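Local coordinates for protein prolyl-tRNA synthetase (Naegleria fowleri, PDB 6UYH) that probably joins proline to its cognate tRNA at the expense of ATP, as a class II aminoacyl-tRNA synthetase, and here holds halofuginone and the ATP analogue AMPPNP, at residues E12-K17 with S27-K32; E34-Y39 with V157-S162; D285-V290 with C374-G379. All blocks are in the same frame, centred on the assembly; numbering follows the deposited sequence. Where two conformers were deposited one is given.

Contact 1: E12-K17 with S27-K32; sequences EGIDVK and SQVITK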
loop_
_atom_site.group_PDB
_atom_site.type_symbol
_atom_site.label_atom_id
_atom_site.label_comp_id
_atom_site.label_asym_id
_atom_site.label_seq_id
_atom_site.Cartn_x
_atom_site.Cartn_y
_atom_site.Cartn_z
ATOM N N GLU A 12 0.099 -31.108 -0.813
ATOM C CA GLU A 12 -0.418 -32.184 -1.655
ATOM C C GLU A 12 -1.942 -32.282 -1.553
ATOM O O GLU A 12 -2.638 -32.332 -2.570
ATOM C CB GLU A 12 0.227 -33.524 -1.282
ATOM N N GLY A 13 -2.464 -32.306 -0.329
ATOM C CA GLY A 13 -3.895 -32.452 -0.144
ATOM C C GLY A 13 -4.339 -32.036 1.238
ATOM O O GLY A 13 -3.548 -31.984 2.186
ATOM N N ILE A 14 -5.626 -31.714 1.333
ATOM C CA ILE A 14 -6.272 -31.458 2.615
ATOM C C ILE A 14 -6.615 -32.811 3.225
ATOM O O ILE A 14 -7.334 -33.608 2.612
ATOM C CB ILE A 14 -7.533 -30.599 2.433
ATOM C CG1 ILE A 14 -7.245 -29.405 1.515
ATOM C CG2 ILE A 14 -8.074 -30.143 3.777
ATOM C CD1 ILE A 14 -6.126 -28.508 2.003
ATOM N N ASP A 15 -6.085 -33.098 4.412
ATOM C CA ASP A 15 -6.256 -34.386 5.072
ATOM C C ASP A 15 -7.320 -34.361 6.160
ATOM O O ASP A 15 -7.532 -35.385 6.822
ATOM C CB ASP A 15 -4.922 -34.847 5.673
ATOM C CG ASP A 15 -3.817 -34.936 4.641
ATOM O OD1 ASP A 15 -4.055 -35.502 3.555
ATOM O OD2 ASP A 15 -2.713 -34.425 4.916
ATOM N N VAL A 16 -7.963 -33.218 6.385
ATOM C CA VAL A 16 -9.007 -33.068 7.393
ATOM C C VAL A 16 -10.182 -32.360 6.736
ATOM O O VAL A 16 -10.002 -31.318 6.099
ATOM C CB VAL A 16 -8.507 -32.271 8.615
ATOM C CG1 VAL A 16 -9.648 -32.005 9.583
ATOM C CG2 VAL A 16 -7.387 -33.027 9.315
ATOM N N LYS A 17 -11.382 -32.908 6.903
ATOM C CA LYS A 17 -12.558 -32.358 6.242
ATOM C C LYS A 17 -13.068 -31.109 6.953
ATOM O O LYS A 17 -12.909 -30.942 8.164
ATOM C CB LYS A 17 -13.672 -33.404 6.170
ATOM C CG LYS A 17 -13.339 -34.567 5.238
ATOM C CD LYS A 17 -14.465 -35.596 5.180
ATOM C CE LYS A 17 -15.682 -35.064 4.429
ATOM N NZ LYS A 17 -15.361 -34.681 3.020
ATOM N N SER A 27 -6.541 -24.213 8.751
ATOM C CA SER A 27 -5.089 -24.118 8.747
ATOM C C SER A 27 -4.498 -24.815 7.527
ATOM O O SER A 27 -3.618 -24.261 6.857
ATOM C CB SER A 27 -4.532 -24.712 10.036
ATOM O OG SER A 27 -3.119 -24.667 10.026
ATOM N N GLN A 28 -4.989 -26.014 7.208
ATOM C CA GLN A 28 -4.446 -26.745 6.069
ATOM C C GLN A 28 -4.757 -26.035 4.757
ATOM O O GLN A 28 -3.898 -25.962 3.873
ATOM C CB GLN A 28 -4.976 -28.179 6.058
ATOM C CG GLN A 28 -4.411 -29.029 7.193
ATOM C CD GLN A 28 -4.578 -30.516 6.953
ATOM O OE1 GLN A 28 -4.585 -30.976 5.809
ATOM N NE2 GLN A 28 -4.730 -31.277 8.033
ATOM N N VAL A 29 -5.962 -25.469 4.626
ATOM C CA VAL A 29 -6.331 -24.829 3.364
ATOM C C VAL A 29 -5.526 -23.547 3.143
ATOM O O VAL A 29 -5.052 -23.289 2.030
ATOM C CB VAL A 29 -7.850 -24.568 3.311
ATOM C CG1 VAL A 29 -8.201 -23.665 2.131
ATOM C CG2 VAL A 29 -8.613 -25.891 3.201
ATOM N N ILE A 30 -5.358 -22.715 4.179
ATOM C CA ILE A 30 -4.678 -21.443 3.937
ATOM C C ILE A 30 -3.178 -21.647 3.700
ATOM O O ILE A 30 -2.554 -20.859 2.980
ATOM C CB ILE A 30 -4.927 -20.432 5.071
ATOM C CG1 ILE A 30 -4.271 -20.893 6.376
ATOM C CG2 ILE A 30 -6.446 -20.129 5.207
ATOM C CD1 ILE A 30 -4.643 -20.038 7.605
ATOM N N THR A 31 -2.579 -22.695 4.280
ATOM C CA THR A 31 -1.144 -22.918 4.089
ATOM C C THR A 31 -0.861 -23.690 2.806
ATOM O O THR A 31 0.033 -23.316 2.035
ATOM C CB THR A 31 -0.526 -23.660 5.285
ATOM O OG1 THR A 31 -1.201 -24.909 5.505
ATOM C CG2 THR A 31 -0.582 -22.798 6.550
ATOM N N LYS A 32 -1.587 -24.785 2.572
ATOM C CA LYS A 32 -1.273 -25.640 1.430
ATOM C C LYS A 32 -1.670 -24.999 0.106
ATOM O O LYS A 32 -1.120 -25.364 -0.939
ATOM C CB LYS A 32 -1.945 -27.006 1.599
ATOM C CG LYS A 32 -1.401 -27.765 2.794
ATOM C CD LYS A 32 -2.079 -29.117 2.988
ATOM C CE LYS A 32 -1.425 -29.876 4.137
ATOM N NZ LYS A 32 -2.014 -31.231 4.348
HETATM O O HOH W 1 -0.282 -32.471 2.223
#
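Asp15 N and Lys32 NZ converge on the carboxamide oxygen of Gln28 from opposite faces of the amide plane. The bond from the backbone N of Asp15 to Gln28 OE1, 3.0 Å, is almost straight. Lys32 NZ, also 3.0 Å from Gln28 OE1, stands 58° out of the carbonyl plane, so it sits above the oxygen and not on a lone pair. At the other end of the same amide, Gln28 NE2 lies 3.4 Å from Val16 CG2, while its hydrogen-bond partner is the carboxylate of Glu24, one helical turn back. The carboxylate of Asp15 is the second flat group, inclined 65° to the Gln28 amide. Its OD2 forms a long salt bridge of 3.3 Å with Lys32 NZ, but this bridge belongs to one of two deposited conformers and is the less certain part of the grip.

Lys32 gathers the polar ends together. With CG anti to its carbonyl carbon (chi1 -65°) and every later torsion extended, the chain runs straight to Gly13 O, where NZ donates at 2.8 Å nearly in line with the C=O bond. A water 3.0 Å from Lys32 NZ accepts a further hydrogen bond and is more weakly tied to Gly13 N. The three hydrogen bonds of this ammonium group go to a backbone carbonyl, an amide oxygen and a water, with the Asp15 carboxylate a doubtful addition. Beside these polar atoms Ile14 CD1 packs 3.8 Å from Val29 CG2, giving the contact its apolar part.

The N-terminal segment 12-17 packs against the helix that follows it, meeting residues spaced one turn apart, Gln28 and Lys32. Leu352 of helix 343-353 touches both Ile14 and Lys32, and Ile30, on helix 22-32, touches Leu36 and Tyr38 of strand 36-38.

Contact 2: E34-Y39 with V157-S162; sequences EFLDYY and VPFIRS. With ANP (phosphoaminophosphonic acid-adenylate ester), chain C; EDO (1,2-ethanediol), chain L.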
loop_
_atom_site.group_PDB
_atom_site.type_symbol
_atom_site.label_atom_id
_atom_site.label_comp_id
_atom_site.label_asym_id
_atom_site.label_seq_id
_atom_site.Cartn_x
_atom_site.Cartn_y
_atom_site.Cartn_z
ATOM N N GLU A 34 -0.835 -22.078 -0.503
ATOM C CA GLU A 34 0.172 -21.010 -0.594
ATOM C C GLU A 34 -0.439 -19.623 -0.390
ATOM O O GLU A 34 0.057 -18.622 -0.913
ATOM C CB GLU A 34 0.956 -21.086 -1.918
ATOM C CG GLU A 34 1.670 -22.426 -2.099
ATOM C CD GLU A 34 2.559 -22.495 -3.329
ATOM O OE1 GLU A 34 2.749 -21.465 -4.011
ATOM O OE2 GLU A 34 3.077 -23.593 -3.605
ATOM N N PHE A 35 -1.510 -19.529 0.401
ATOM C CA PHE A 35 -2.045 -18.213 0.732
ATOM C C PHE A 35 -1.278 -17.572 1.882
ATOM O O PHE A 35 -0.941 -16.380 1.830
ATOM C CB PHE A 35 -3.536 -18.317 1.088
ATOM C CG PHE A 35 -4.455 -17.749 0.035
ATOM C CD1 PHE A 35 -5.442 -16.820 0.382
ATOM C CD2 PHE A 35 -4.324 -18.134 -1.297
ATOM C CE1 PHE A 35 -6.276 -16.285 -0.586
ATOM C CE2 PHE A 35 -5.152 -17.608 -2.275
ATOM C CZ PHE A 35 -6.139 -16.681 -1.914
ATOM N N LEU A 36 -0.971 -18.348 2.912
ATOM C CA LEU A 36 -0.542 -17.787 4.182
ATOM C C LEU A 36 0.525 -18.677 4.798
ATOM O O LEU A 36 0.543 -19.892 4.584
ATOM C CB LEU A 36 -1.743 -17.639 5.132
ATOM C CG LEU A 36 -1.538 -17.065 6.536
ATOM C CD1 LEU A 36 -2.796 -16.307 6.980
ATOM C CD2 LEU A 36 -1.227 -18.178 7.531
ATOM N N ASP A 37 1.427 -18.066 5.557
ATOM C CA ASP A 37 2.285 -18.842 6.436
ATOM C C ASP A 37 2.244 -18.268 7.843
ATOM O O ASP A 37 1.951 -17.088 8.043
ATOM C CB ASP A 37 3.724 -18.902 5.952
ATOM C CG ASP A 37 4.256 -20.316 5.940
ATOM O OD1 ASP A 37 3.748 -21.146 6.735
ATOM O OD2 ASP A 37 5.160 -20.605 5.136
ATOM N N TYR A 38 2.497 -19.139 8.816
ATOM C CA TYR A 38 2.625 -18.734 10.206
ATOM C C TYR A 38 3.985 -18.084 10.468
ATOM O O TYR A 38 4.929 -18.214 9.686
ATOM C CB TYR A 38 2.422 -19.945 11.114
ATOM C CG TYR A 38 1.032 -20.506 10.975
ATOM C CD1 TYR A 38 -0.055 -19.819 11.484
ATOM C CD2 TYR A 38 0.797 -21.701 10.298
ATOM C CE1 TYR A 38 -1.338 -20.316 11.363
ATOM C CE2 TYR A 38 -0.489 -22.205 10.165
ATOM C CZ TYR A 38 -1.550 -21.501 10.695
ATOM O OH TYR A 38 -2.839 -21.978 10.588
ATOM N N TYR A 39 4.090 -17.415 11.617
ATOM C CA TYR A 39 5.225 -16.556 11.935
ATOM C C TYR A 39 5.533 -16.692 13.422
ATOM O O TYR A 39 4.720 -17.202 14.195
ATOM C CB TYR A 39 4.891 -15.111 11.535
ATOM C CG TYR A 39 6.018 -14.122 11.583
ATOM C CD1 TYR A 39 7.150 -14.282 10.788
ATOM C CD2 TYR A 39 5.932 -13.003 12.385
ATOM C CE1 TYR A 39 8.181 -13.342 10.812
ATOM C CE2 TYR A 39 6.949 -12.058 12.414
ATOM C CZ TYR A 39 8.065 -12.237 11.637
ATOM O OH TYR A 39 9.059 -11.288 11.688
ATOM N N VAL A 157 -6.915 -15.419 14.977
ATOM C CA VAL A 157 -7.465 -16.249 13.915
ATOM C C VAL A 157 -6.911 -15.715 12.600
ATOM O O VAL A 157 -7.075 -14.528 12.299
ATOM C CB VAL A 157 -9.005 -16.245 13.890
ATOM C CG1 VAL A 157 -9.532 -17.088 12.715
ATOM C CG2 VAL A 157 -9.569 -16.765 15.218
ATOM N N PRO A 158 -6.219 -16.526 11.799
ATOM C CA PRO A 158 -5.691 -16.024 10.526
ATOM C C PRO A 158 -6.764 -15.265 9.760
ATOM O O PRO A 158 -7.907 -15.712 9.658
ATOM C CB PRO A 158 -5.256 -17.301 9.798
ATOM C CG PRO A 158 -4.861 -18.232 10.929
ATOM C CD PRO A 158 -5.884 -17.947 12.028
ATOM N N PHE A 159 -6.392 -14.072 9.284
ATOM C CA PHE A 159 -7.230 -13.108 8.576
ATOM C C PHE A 159 -8.323 -12.495 9.450
ATOM O O PHE A 159 -8.445 -11.271 9.485
ATOM C CB PHE A 159 -7.875 -13.717 7.322
ATOM C CG PHE A 159 -6.885 -14.260 6.332
ATOM C CD1 PHE A 159 -5.949 -13.425 5.724
ATOM C CD2 PHE A 159 -6.894 -15.598 5.998
ATOM C CE1 PHE A 159 -5.027 -13.930 4.809
ATOM C CE2 PHE A 159 -5.985 -16.111 5.075
ATOM C CZ PHE A 159 -5.051 -15.270 4.476
ATOM N N ILE A 160 -9.106 -13.317 10.167
ATOM C CA ILE A 160 -10.280 -12.795 10.872
ATOM C C ILE A 160 -9.877 -11.883 12.020
ATOM O O ILE A 160 -10.537 -10.864 12.281
ATOM C CB ILE A 160 -11.156 -13.948 11.395
ATOM C CG1 ILE A 160 -11.615 -14.850 10.249
ATOM C CG2 ILE A 160 -12.346 -13.379 12.187
ATOM C CD1 ILE A 160 -12.564 -14.176 9.270
ATOM N N ARG A 161 -8.841 -12.268 12.773
ATOM C CA ARG A 161 -8.459 -11.538 13.986
ATOM C C ARG A 161 -6.948 -11.692 14.162
ATOM O O ARG A 161 -6.481 -12.652 14.774
ATOM C CB ARG A 161 -9.209 -12.041 15.211
ATOM C CG ARG A 161 -8.946 -11.164 16.450
ATOM C CD ARG A 161 -9.717 -11.625 17.679
ATOM N NE ARG A 161 -11.156 -11.596 17.431
ATOM C CZ ARG A 161 -11.873 -10.482 17.318
ATOM N NH1 ARG A 161 -11.291 -9.295 17.443
ATOM N NH2 ARG A 161 -13.178 -10.555 17.077
ATOM N N SER A 162 -6.196 -10.737 13.620
ATOM C CA SER A 162 -4.744 -10.771 13.730
ATOM C C SER A 162 -4.269 -9.544 14.498
ATOM O O SER A 162 -4.969 -8.531 14.576
ATOM C CB SER A 162 -4.079 -10.877 12.344
ATOM O OG SER A 162 -4.454 -9.829 11.457
HETATM P PG ANP C . -14.237 -6.720 16.515
HETATM O O1G ANP C . -15.303 -7.141 17.414
HETATM O O2G ANP C . -12.895 -6.612 17.354
HETATM O O3G ANP C . -14.146 -7.818 15.385
HETATM P PB ANP C . -13.944 -3.770 16.071
HETATM O O1B ANP C . -14.921 -2.866 16.657
HETATM O O2B ANP C . -12.698 -3.863 17.004
HETATM N N3B ANP C . -14.552 -5.275 15.799
HETATM P PA ANP C . -13.248 -1.826 14.045
HETATM O O1A ANP C . -14.506 -1.063 13.909
HETATM O O2A ANP C . -12.276 -1.095 14.912
HETATM O O3A ANP C . -13.478 -3.264 14.681
HETATM O "O5'" ANP C . -12.498 -2.190 12.668
HETATM C "C5'" ANP C . -13.007 -2.052 11.321
HETATM C "C4'" ANP C . -13.105 -3.436 10.737
HETATM O "O4'" ANP C . -11.812 -4.081 10.788
HETATM C "C3'" ANP C . -14.025 -4.355 11.526
HETATM O "O3'" ANP C . -15.375 -4.190 11.109
HETATM C "C2'" ANP C . -13.483 -5.745 11.188
HETATM O "O2'" ANP C . -14.121 -6.257 10.026
HETATM C "C1'" ANP C . -11.980 -5.479 10.967
HETATM N N9 ANP C . -11.139 -5.902 12.079
HETATM C C8 ANP C . -11.234 -5.507 13.389
HETATM N N7 ANP C . -10.338 -6.045 14.179
HETATM C C5 ANP C . -9.595 -6.854 13.328
HETATM C C6 ANP C . -8.493 -7.699 13.548
HETATM N N6 ANP C . -7.882 -7.839 14.727
HETATM N N1 ANP C . -8.014 -8.389 12.489
HETATM C C2 ANP C . -8.587 -8.215 11.294
HETATM N N3 ANP C . -9.617 -7.433 10.964
HETATM C C4 ANP C . -10.081 -6.778 12.033
HETATM C C1 EDO L . 1.525 -16.760 14.372
HETATM O O1 EDO L . 1.622 -16.882 12.951
HETATM C C2 EDO L . 0.313 -17.546 14.863
HETATM O O2 EDO L . -0.146 -16.994 16.099
#
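Leu36 sets CD1 over one face of the Phe159 ring, 3.9 Å from the ring centroid and 25° off the normal. That places it over the ring but displaced toward the rim, where its shortest approach is CD1 to Phe159 CZ at 3.5 Å, a CH-pi contact. The same methyl also reaches Pro158, with Leu36 CD1 3.9 Å from Pro158 CB. With CG anti to the backbone N (chi1 -180°), Leu36 brings CD1 against both residues. Two looser contacts flank it: Tyr38 CE1 lies 4.1 Å from Pro158 CG, and Phe159 CZ comes to the edge of the Phe35 ring, near that ring's plane.

The Pro158-Phe159 pair belongs to the loop between the antiparallel strands 140-149 and 164-174, which fits motif 2 of class II synthetases. Here Ile160 and Arg161 both face Val157, a classic beta bulge, and at and after the bulge Arg161 and Ser162 bind the AMPPNP. Ser162 N donates to N1 of the AMPPNP adenine at 3.2 Å, while the adenine N6 donates to Ser162 O at 3.0 Å, so the backbone of Ser162 pairs with N1 and N6. Arg161 NH1 points almost straight at the gamma-phosphate oxygen O2G (3.1 Å, 174°), which lies at the edge of the guanidinium near its plane.

Further out, Arg161 is also held by salt bridges to Glu152 and to the terminal carboxylate of Tyr513, and Phe159 meets Phe47 edge-to-face. On the opposing segment, a Schellman motif at Glu34 closes helix 22-32 and turns the chain into strand 36-38, which pairs with strand 45-47. From strand 36-38, Asp37 OD2 accepts a hydrogen bond from Trp131 NE1 of the second subunit.

Contact 3: D285-V290 with C374-G379; sequences DDKGMV and CRRDTG. With EDO (1,2-ethanediol), chain B.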
loop_
_atom_site.group_PDB
_atom_site.type_symbol
_atom_site.label_atom_id
_atom_site.label_comp_id
_atom_site.label_asym_id
_atom_site.label_seq_id
_atom_site.Cartn_x
_atom_site.Cartn_y
_atom_site.Cartn_z
ATOM N N ASP A 285 -13.488 -25.728 0.334
ATOM C CA ASP A 285 -14.085 -27.053 0.424
ATOM C C ASP A 285 -12.985 -28.068 0.760
ATOM O O ASP A 285 -11.860 -27.703 1.110
ATOM C CB ASP A 285 -14.869 -27.384 -0.864
ATOM C CG ASP A 285 -13.972 -27.560 -2.092
ATOM O OD1 ASP A 285 -12.736 -27.645 -1.950
ATOM O OD2 ASP A 285 -14.518 -27.629 -3.216
ATOM N N ASP A 286 -13.315 -29.355 0.654
ATOM C CA ASP A 286 -12.391 -30.392 1.095
ATOM C C ASP A 286 -11.272 -30.655 0.100
ATOM O O ASP A 286 -10.355 -31.425 0.411
ATOM C CB ASP A 286 -13.151 -31.689 1.391
ATOM C CG ASP A 286 -14.017 -31.576 2.642
ATOM O OD1 ASP A 286 -13.739 -30.700 3.483
ATOM O OD2 ASP A 286 -14.968 -32.362 2.783
ATOM N N LYS A 287 -11.316 -30.030 -1.073
ATOM C CA LYS A 287 -10.197 -30.073 -2.003
ATOM C C LYS A 287 -9.295 -28.856 -1.880
ATOM O O LYS A 287 -8.232 -28.829 -2.504
ATOM C CB LYS A 287 -10.700 -30.196 -3.447
ATOM C CG LYS A 287 -11.446 -31.492 -3.751
ATOM C CD LYS A 287 -12.022 -31.459 -5.159
ATOM C CE LYS A 287 -12.829 -32.711 -5.473
ATOM N NZ LYS A 287 -11.980 -33.930 -5.470
ATOM N N GLY A 288 -9.685 -27.859 -1.086
ATOM C CA GLY A 288 -8.845 -26.702 -0.856
ATOM C C GLY A 288 -9.526 -25.382 -1.139
ATOM O O GLY A 288 -10.724 -25.218 -0.893
ATOM N N MET A 289 -8.760 -24.428 -1.660
ATOM C CA MET A 289 -9.262 -23.094 -1.937
ATOM C C MET A 289 -10.274 -23.115 -3.083
ATOM O O MET A 289 -10.166 -23.914 -4.010
ATOM C CB MET A 289 -8.086 -22.178 -2.286
ATOM C CG MET A 289 -8.433 -20.719 -2.445
ATOM S SD MET A 289 -8.834 -19.921 -0.886
ATOM C CE MET A 289 -7.280 -20.075 -0.008
ATOM N N VAL A 290 -11.249 -22.203 -3.022
ATOM C CA VAL A 290 -12.184 -21.969 -4.127
ATOM C C VAL A 290 -12.250 -20.460 -4.326
ATOM O O VAL A 290 -12.877 -19.753 -3.527
ATOM C CB VAL A 290 -13.581 -22.552 -3.870
ATOM C CG1 VAL A 290 -14.487 -22.317 -5.085
ATOM C CG2 VAL A 290 -13.508 -24.053 -3.573
ATOM N N CYS A 374 -13.807 -27.551 -16.739
ATOM C CA CYS A 374 -14.174 -28.032 -15.411
ATOM C C CYS A 374 -14.187 -26.848 -14.460
ATOM O O CYS A 374 -13.178 -26.146 -14.335
ATOM C CB CYS A 374 -13.204 -29.108 -14.913
ATOM S SG CYS A 374 -13.642 -29.799 -13.290
ATOM N N ARG A 375 -15.322 -26.619 -13.801
ATOM C CA ARG A 375 -15.479 -25.486 -12.897
ATOM C C ARG A 375 -15.232 -25.928 -11.458
ATOM O O ARG A 375 -15.768 -26.949 -11.012
ATOM C CB ARG A 375 -16.859 -24.840 -13.048
ATOM C CG ARG A 375 -18.046 -25.782 -12.936
ATOM C CD ARG A 375 -19.329 -25.047 -13.295
ATOM N NE ARG A 375 -19.736 -24.119 -12.242
ATOM C CZ ARG A 375 -20.840 -23.379 -12.284
ATOM N NH1 ARG A 375 -21.641 -23.444 -13.340
ATOM N NH2 ARG A 375 -21.142 -22.576 -11.272
ATOM N N ARG A 376 -14.413 -25.148 -10.744
ATOM C CA ARG A 376 -13.902 -25.526 -9.428
ATOM C C ARG A 376 -14.991 -25.567 -8.359
ATOM O O ARG A 376 -14.923 -26.389 -7.440
ATOM C CB ARG A 376 -12.803 -24.539 -9.023
ATOM C CG ARG A 376 -12.219 -24.727 -7.629
ATOM C CD ARG A 376 -11.399 -26.007 -7.502
ATOM N NE ARG A 376 -10.856 -26.109 -6.153
ATOM C CZ ARG A 376 -11.475 -26.702 -5.135
ATOM N NH1 ARG A 376 -12.659 -27.278 -5.317
ATOM N NH2 ARG A 376 -10.910 -26.717 -3.935
ATOM N N ASP A 377 -15.995 -24.697 -8.456
ATOM C CA ASP A 377 -16.956 -24.574 -7.365
ATOM C C ASP A 377 -17.859 -25.798 -7.260
ATOM O O ASP A 377 -18.130 -26.272 -6.152
ATOM C CB ASP A 377 -17.776 -23.296 -7.530
ATOM C CG ASP A 377 -18.615 -23.301 -8.779
ATOM O OD1 ASP A 377 -18.200 -23.935 -9.778
ATOM O OD2 ASP A 377 -19.698 -22.676 -8.751
ATOM N N THR A 378 -18.330 -26.333 -8.394
ATOM C CA THR A 378 -19.171 -27.527 -8.381
ATOM C C THR A 378 -18.464 -28.786 -8.862
ATOM O O THR A 378 -18.983 -29.885 -8.642
ATOM C CB THR A 378 -20.424 -27.324 -9.250
ATOM O OG1 THR A 378 -20.034 -27.154 -10.620
ATOM C CG2 THR A 378 -21.212 -26.102 -8.793
ATOM N N GLY A 379 -17.310 -28.661 -9.510
ATOM C CA GLY A 379 -16.661 -29.808 -10.110
ATOM C C GLY A 379 -17.226 -30.245 -11.445
ATOM O O GLY A 379 -16.702 -31.196 -12.041
HETATM C C1 EDO B . -21.675 -24.445 -18.045
HETATM O O1 EDO B . -23.016 -24.729 -18.459
HETATM C C2 EDO B . -21.347 -25.255 -16.795
HETATM O O2 EDO B . -22.267 -24.877 -15.766
HETATM O O HOH W 2 -16.896 -26.315 -3.650
#
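Val290 lays CG2 over one face of the Arg376 guanidinium, 3.6 Å above its plane and displaced toward the rim. With the NH1-NH2 end of the same group Arg376 grips Asp285: NH1 to Asp285 OD2 is 2.8 Å and NH2 to Asp285 OD1 is 2.9 Å. The carboxylate and guanidinium planes are turned 37° apart, so the pair is twisted and not coplanar. With CG anti to the backbone N (chi1 176°), the Arg376 side chain bends at chi2 (69°) to reach this position.

Asp285 is also held by an Asx turn, which probably helps to orient the carboxylate. Its OD1 accepts from Lys287 N, on the face of the carboxylate opposite to Arg376 NH2, within a type I turn running from Asp285 to Gly288. The bridge thus joins the loop after helix 274-283 to the end of strand 370-375, in the mixed sheet of the anticodon-binding domain.

A water adds a second link, donating to Asp285 OD2 and to Asp377 O. Next to it Arg375 holds Asp377 side-on: Arg375 NE meets Asp377 OD1 and Arg375 NH2 meets Asp377 OD2, each at 2.9 Å, with both carboxylate oxygens near the guanidinium plane. Arg376 NE also donates to Glu351 O.

Contact 2 is the buried one, almost wholly apolar between its segments, and shares residues with the nucleotide pocket; contact 1 is at the surface and relies on a shared lysine and amide, while contact 3 is partly buried and built on a two-point arginine-aspartate salt bridge. Contacts 1 and 2 share the unit of helix 22-32 and the strand after it: Ile30 O probably bonds to Leu36 N, and Ser27 OG probably to Tyr38 OH. Contact 3 meets contact 1 through Ile14 packed against Asp286 and Gly288 of the turn, and through Val29 against Met289. It meets contact 2 more lightly, where Met289, in one of its two conformers, packs on the Phe35 ring.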